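Local coordinates for protein paenibacillus xanthan lyase (Paenibacillus, PDB 6F2P) that cleaves xanthan, probably by the beta-elimination typical of polysaccharide lyase family 8, and carries several bound calcium ions, at residues V34-M48 with L77-L91. Residues are numbered along the deposited sequence; the frame is centred on the assembly and turned at random.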
loop_
_atom_site.group_PDB
_atom_site.type_symbol
_atom_site.label_atom_id
_atom_site.label_comp_id
_atom_site.label_asym_id
_atom_site.label_seq_id
_atom_site.Cartn_x
_atom_site.Cartn_y
_atom_site.Cartn_z
ATOM N N VAL A 34 8.056 -10.763 -43.182
ATOM C CA VAL A 34 7.690 -10.373 -44.535
ATOM C C VAL A 34 6.762 -11.404 -45.162
ATOM O O VAL A 34 5.711 -11.064 -45.716
ATOM C CB VAL A 34 8.937 -10.210 -45.415
ATOM C CG1 VAL A 34 8.546 -10.044 -46.879
ATOM C CG2 VAL A 34 9.761 -9.032 -44.935
ATOM N N ASN A 35 7.149 -12.668 -45.064
ATOM C CA ASN A 35 6.286 -13.742 -45.518
ATOM C C ASN A 35 4.915 -13.708 -44.835
ATOM O O ASN A 35 3.881 -13.728 -45.507
ATOM C CB ASN A 35 6.958 -15.100 -45.320
ATOM C CG ASN A 35 5.987 -16.256 -45.487
ATOM O OD1 ASN A 35 5.522 -16.537 -46.590
ATOM N ND2 ASN A 35 5.670 -16.926 -44.384
ATOM N N ALA A 36 4.908 -13.631 -43.507
ATOM C CA ALA A 36 3.660 -13.559 -42.751
ATOM C C ALA A 36 2.774 -12.414 -43.235
ATOM O O ALA A 36 1.559 -12.580 -43.407
ATOM C CB ALA A 36 3.950 -13.415 -41.277
ATOM N N ILE A 37 3.390 -11.260 -43.468
ATOM C CA ILE A 37 2.680 -10.098 -43.998
ATOM C C ILE A 37 2.078 -10.385 -45.369
ATOM O O ILE A 37 0.910 -10.061 -45.633
ATOM C CB ILE A 37 3.616 -8.882 -44.084
ATOM C CG1 ILE A 37 3.958 -8.390 -42.672
ATOM C CG2 ILE A 37 2.993 -7.782 -44.910
ATOM C CD1 ILE A 37 4.966 -7.259 -42.635
ATOM N N THR A 38 2.874 -11.009 -46.235
ATOM C CA THR A 38 2.439 -11.341 -47.590
ATOM C C THR A 38 1.260 -12.313 -47.576
ATOM O O THR A 38 0.237 -12.083 -48.231
ATOM C CB THR A 38 3.581 -11.966 -48.400
ATOM O OG1 THR A 38 4.703 -11.066 -48.432
ATOM C CG2 THR A 38 3.114 -12.269 -49.816
ATOM N N VAL A 39 1.410 -13.399 -46.823
ATOM C CA VAL A 39 0.381 -14.427 -46.753
ATOM C C VAL A 39 -0.950 -13.862 -46.255
ATOM O O VAL A 39 -2.006 -14.121 -46.849
ATOM C CB VAL A 39 0.822 -15.593 -45.852
ATOM C CG1 VAL A 39 -0.333 -16.545 -45.596
ATOM C CG2 VAL A 39 1.988 -16.324 -46.483
ATOM N N THR A 40 -0.889 -13.079 -45.179
ATOM C CA THR A 40 -2.082 -12.466 -44.604
ATOM C C THR A 40 -2.791 -11.585 -45.628
ATOM O O THR A 40 -4.013 -11.666 -45.795
ATOM C CB THR A 40 -1.747 -11.644 -43.334
ATOM O OG1 THR A 40 -1.399 -12.528 -42.266
ATOM C CG2 THR A 40 -2.935 -10.826 -42.899
ATOM N N ALA A 41 -2.022 -10.756 -46.326
ATOM C CA ALA A 41 -2.596 -9.898 -47.352
ATOM C C ALA A 41 -3.255 -10.713 -48.461
ATOM O O ALA A 41 -4.372 -10.403 -48.879
ATOM C CB ALA A 41 -1.555 -8.986 -47.924
ATOM N N GLN A 42 -2.576 -11.753 -48.938
ATOM C CA GLN A 42 -3.164 -12.589 -49.984
ATOM C C GLN A 42 -4.479 -13.175 -49.484
ATOM O O GLN A 42 -5.450 -13.261 -50.236
ATOM C CB GLN A 42 -2.214 -13.701 -50.435
ATOM C CG GLN A 42 -2.654 -14.406 -51.728
ATOM C CD GLN A 42 -2.770 -13.449 -52.918
ATOM O OE1 GLN A 42 -1.845 -12.700 -53.216
ATOM N NE2 GLN A 42 -3.909 -13.477 -53.600
ATOM N N GLY A 43 -4.512 -13.543 -48.205
ATOM C CA GLY A 43 -5.723 -14.068 -47.606
ATOM C C GLY A 43 -6.941 -13.166 -47.767
ATOM O O GLY A 43 -7.985 -13.581 -48.299
ATOM N N TYR A 44 -6.814 -11.929 -47.301
ATOM C CA TYR A 44 -7.937 -11.002 -47.317
ATOM C C TYR A 44 -8.212 -10.505 -48.724
ATOM O O TYR A 44 -9.334 -10.100 -49.032
ATOM C CB TYR A 44 -7.691 -9.838 -46.357
ATOM C CG TYR A 44 -7.716 -10.270 -44.909
ATOM C CD1 TYR A 44 -8.789 -10.989 -44.407
ATOM C CD2 TYR A 44 -6.665 -9.973 -44.046
ATOM C CE1 TYR A 44 -8.820 -11.399 -43.095
ATOM C CE2 TYR A 44 -6.694 -10.378 -42.723
ATOM C CZ TYR A 44 -7.776 -11.093 -42.257
ATOM O OH TYR A 44 -7.830 -11.506 -40.948
ATOM N N TRP A 45 -7.189 -10.530 -49.574
ATOM C CA TRP A 45 -7.365 -10.138 -50.969
ATOM C C TRP A 45 -8.239 -11.198 -51.650
ATOM O O TRP A 45 -9.159 -10.890 -52.419
ATOM C CB TRP A 45 -6.010 -10.019 -51.672
ATOM C CG TRP A 45 -6.081 -9.323 -52.996
ATOM C CD1 TRP A 45 -7.121 -8.579 -53.479
ATOM C CD2 TRP A 45 -5.069 -9.301 -54.010
ATOM N NE1 TRP A 45 -6.819 -8.093 -54.730
ATOM C CE2 TRP A 45 -5.564 -8.523 -55.080
ATOM C CE3 TRP A 45 -3.796 -9.862 -54.119
ATOM C CZ2 TRP A 45 -4.829 -8.296 -56.246
ATOM C CZ3 TRP A 45 -3.068 -9.637 -55.280
ATOM C CH2 TRP A 45 -3.589 -8.862 -56.329
ATOM N N ASP A 46 -7.947 -12.453 -51.333
ATOM C CA ASP A 46 -8.670 -13.576 -51.884
ATOM C C ASP A 46 -10.126 -13.566 -51.455
ATOM O O ASP A 46 -11.005 -13.837 -52.260
ATOM C CB ASP A 46 -7.998 -14.890 -51.477
ATOM C CG ASP A 46 -6.709 -15.142 -52.241
ATOM O OD1 ASP A 46 -6.469 -14.437 -53.253
ATOM O OD2 ASP A 46 -5.942 -16.042 -51.837
ATOM N N SER A 47 -10.386 -13.252 -50.191
ATOM C CA SER A 47 -11.755 -13.284 -49.681
ATOM C C SER A 47 -12.507 -11.991 -49.942
ATOM O O SER A 47 -13.678 -11.880 -49.609
ATOM C CB SER A 47 -11.771 -13.582 -48.187
ATOM O OG SER A 47 -10.947 -12.669 -47.482
ATOM N N MET A 48 -11.842 -11.010 -50.536
ATOM C CA MET A 48 -12.464 -9.707 -50.709
ATOM C C MET A 48 -13.606 -9.724 -51.734
ATOM O O MET A 48 -13.517 -10.359 -52.783
ATOM C CB MET A 48 -11.421 -8.650 -51.092
ATOM C CG MET A 48 -11.981 -7.230 -51.129
ATOM S SD MET A 48 -10.763 -5.966 -51.535
ATOM C CE MET A 48 -11.725 -4.480 -51.287
ATOM N N LEU A 77 -8.120 -4.088 -45.052
ATOM C CA LEU A 77 -7.482 -3.149 -45.981
ATOM C C LEU A 77 -6.059 -2.767 -45.557
ATOM O O LEU A 77 -5.147 -2.714 -46.386
ATOM C CB LEU A 77 -8.330 -1.890 -46.154
ATOM C CG LEU A 77 -9.602 -2.073 -46.980
ATOM C CD1 LEU A 77 -10.490 -0.850 -46.878
ATOM C CD2 LEU A 77 -9.253 -2.367 -48.437
ATOM N N TYR A 78 -5.863 -2.523 -44.267
ATOM C CA TYR A 78 -4.528 -2.220 -43.783
ATOM C C TYR A 78 -3.531 -3.344 -44.071
ATOM O O TYR A 78 -2.398 -3.084 -44.491
ATOM C CB TYR A 78 -4.520 -1.905 -42.289
ATOM C CG TYR A 78 -3.110 -1.741 -41.780
ATOM C CD1 TYR A 78 -2.379 -0.593 -42.065
ATOM C CD2 TYR A 78 -2.489 -2.750 -41.062
ATOM C CE1 TYR A 78 -1.075 -0.448 -41.625
ATOM C CE2 TYR A 78 -1.178 -2.613 -40.617
ATOM C CZ TYR A 78 -0.478 -1.460 -40.902
ATOM O OH TYR A 78 0.816 -1.317 -40.456
ATOM N N ASP A 79 -3.943 -4.585 -43.825
ATOM C CA ASP A 79 -3.047 -5.725 -44.022
ATOM C C ASP A 79 -2.577 -5.785 -45.463
ATOM O O ASP A 79 -1.406 -6.039 -45.723
ATOM C CB ASP A 79 -3.716 -7.048 -43.635
ATOM C CG ASP A 79 -3.871 -7.209 -42.131
ATOM O OD1 ASP A 79 -3.151 -6.517 -41.379
ATOM O OD2 ASP A 79 -4.705 -8.034 -41.697
ATOM N N MET A 80 -3.500 -5.536 -46.391
ATOM C CA MET A 80 -3.200 -5.551 -47.822
ATOM C C MET A 80 -2.244 -4.414 -48.170
ATOM O O MET A 80 -1.227 -4.618 -48.844
ATOM C CB MET A 80 -4.494 -5.446 -48.640
ATOM C CG MET A 80 -5.436 -6.622 -48.440
ATOM S SD MET A 80 -7.130 -6.329 -49.018
ATOM C CE MET A 80 -6.871 -6.148 -50.782
ATOM N N ALA A 81 -2.581 -3.219 -47.698
ATOM C CA ALA A 81 -1.723 -2.049 -47.855
ATOM C C ALA A 81 -0.312 -2.305 -47.310
ATOM O O ALA A 81 0.677 -1.852 -47.887
ATOM C CB ALA A 81 -2.360 -0.836 -47.179
ATOM N N LEU A 82 -0.226 -3.050 -46.212
ATOM C CA LEU A 82 1.055 -3.354 -45.600
ATOM C C LEU A 82 1.933 -4.170 -46.542
ATOM O O LEU A 82 3.087 -3.815 -46.785
ATOM C CB LEU A 82 0.872 -4.094 -44.272
ATOM C CG LEU A 82 2.141 -4.349 -43.440
ATOM C CD1 LEU A 82 2.882 -3.056 -43.109
ATOM C CD2 LEU A 82 1.831 -5.102 -42.158
ATOM N N ALA A 83 1.397 -5.265 -47.067
ATOM C CA ALA A 83 2.163 -6.088 -48.001
ATOM C C ALA A 83 2.490 -5.277 -49.248
ATOM O O ALA A 83 3.585 -5.381 -49.799
ATOM C CB ALA A 83 1.408 -7.354 -48.369
ATOM N N TYR A 84 1.530 -4.467 -49.679
ATOM C CA TYR A 84 1.727 -3.627 -50.844
ATOM C C TYR A 84 2.986 -2.775 -50.727
ATOM O O TYR A 84 3.678 -2.548 -51.723
ATOM C CB TYR A 84 0.520 -2.724 -51.084
ATOM C CG TYR A 84 0.746 -1.778 -52.230
ATOM C CD1 TYR A 84 0.741 -2.239 -53.540
ATOM C CD2 TYR A 84 0.989 -0.427 -52.009
ATOM C CE1 TYR A 84 0.958 -1.379 -54.604
ATOM C CE2 TYR A 84 1.209 0.441 -53.065
ATOM C CZ TYR A 84 1.193 -0.046 -54.362
ATOM O OH TYR A 84 1.408 0.799 -55.419
ATOM N N THR A 85 3.286 -2.323 -49.509
ATOM C CA THR A 85 4.383 -1.382 -49.292
ATOM C C THR A 85 5.579 -1.994 -48.577
ATOM O O THR A 85 6.527 -1.292 -48.245
ATOM C CB THR A 85 3.924 -0.175 -48.464
ATOM O OG1 THR A 85 3.435 -0.627 -47.199
ATOM C CG2 THR A 85 2.815 0.563 -49.169
ATOM N N THR A 86 5.533 -3.296 -48.325
ATOM C CA THR A 86 6.595 -3.952 -47.572
ATOM C C THR A 86 7.749 -4.380 -48.474
ATOM O O THR A 86 7.588 -5.208 -49.381
ATOM C CB THR A 86 6.069 -5.167 -46.768
ATOM O OG1 THR A 86 5.183 -4.714 -45.742
ATOM C CG2 THR A 86 7.218 -5.931 -46.121
ATOM N N TYR A 87 8.909 -3.794 -48.217
ATOM C CA TYR A 87 10.129 -4.181 -48.893
ATOM C C TYR A 87 10.377 -5.661 -48.702
ATOM O O TYR A 87 10.470 -6.140 -47.573
ATOM C CB TYR A 87 11.310 -3.408 -48.317
ATOM C CG TYR A 87 12.620 -3.799 -48.935
ATOM C CD1 TYR A 87 12.937 -3.406 -50.226
ATOM C CD2 TYR A 87 13.538 -4.574 -48.239
ATOM C CE1 TYR A 87 14.139 -3.762 -50.805
ATOM C CE2 TYR A 87 14.747 -4.936 -48.812
ATOM C CZ TYR A 87 15.038 -4.526 -50.095
ATOM O OH TYR A 87 16.229 -4.879 -50.673
ATOM N N GLY A 88 10.484 -6.383 -49.812
ATOM C CA GLY A 88 10.792 -7.800 -49.775
ATOM C C GLY A 88 9.565 -8.654 -50.001
ATOM O O GLY A 88 9.667 -9.862 -50.230
ATOM N N SER A 89 8.396 -8.027 -49.932
ATOM C CA SER A 89 7.142 -8.747 -50.112
ATOM C C SER A 89 6.904 -9.042 -51.591
ATOM O O SER A 89 7.085 -8.161 -52.445
ATOM C CB SER A 89 5.976 -7.929 -49.552
ATOM O OG SER A 89 4.745 -8.596 -49.776
ATOM N N SER A 90 6.480 -10.266 -51.898
ATOM C CA SER A 90 6.230 -10.634 -53.291
ATOM C C SER A 90 5.023 -9.892 -53.833
ATOM O O SER A 90 4.722 -9.968 -55.018
ATOM C CB SER A 90 6.045 -12.149 -53.459
ATOM O OG SER A 90 4.742 -12.560 -53.097
ATOM N N LEU A 91 4.338 -9.169 -52.956
ATOM C CA LEU A 91 3.192 -8.365 -53.344
ATOM C C LEU A 91 3.527 -6.884 -53.368
ATOM O O LEU A 91 2.644 -6.058 -53.593
ATOM C CB LEU A 91 2.038 -8.583 -52.371
ATOM C CG LEU A 91 1.242 -9.873 -52.517
ATOM C CD1 LEU A 91 0.332 -10.042 -51.313
ATOM C CD2 LEU A 91 0.434 -9.821 -53.802
HETATM O O HOH W 1 -0.616 -8.150 -44.151
HETATM O O HOH W 2 7.350 -12.384 -49.643
#
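Ala41 and Ala83 meet methyl to methyl where helices 28-46 and 68-85 of the alpha-helical domain of this family 8 polysaccharide lyase pack; the axes of 34-46 and 77-85 approach to 8.1 Å with their directions 131° apart, an inclined pair, nearer antiparallel than parallel. Apolar packing spreads from this point. Ile37 points CG2 at the backbone of Ala83 and crosses Leu82 at about a right angle. Farther along, the Met80 chain bends at its last torsion (chi3 65°), which brings CE to Trp45 CD1 at 3.6 Å and to Met48 SD, while Leu91 CD2 meets Trp45 CZ3. Trp45 NE1 is hydrogen-bonded to Asp100 OD2. Asp79 OD2 comes to the edge of the Tyr44 ring, 3.2 Å from Tyr44 CE2 and near the ring plane, with carboxylate and ring turned 22° apart. Polar contacts gather at Thr38, whose OG1 donates to Val34 O from above the carbonyl plane and is hydrogen-bonded to Ser89 OG at 2.8 Å; a valine in its place would probably leave Ser89 OG without this hydroxyl mate and weaken the tie between helix 28-46 and the type II beta turn Thr86 to Ser89. Ser89 OG accepts a hydrogen bond from Leu91 N, two residues on, which makes an ST turn. One water donates to both Ile37 O and Asp79 O, the latter at 2.7 Å.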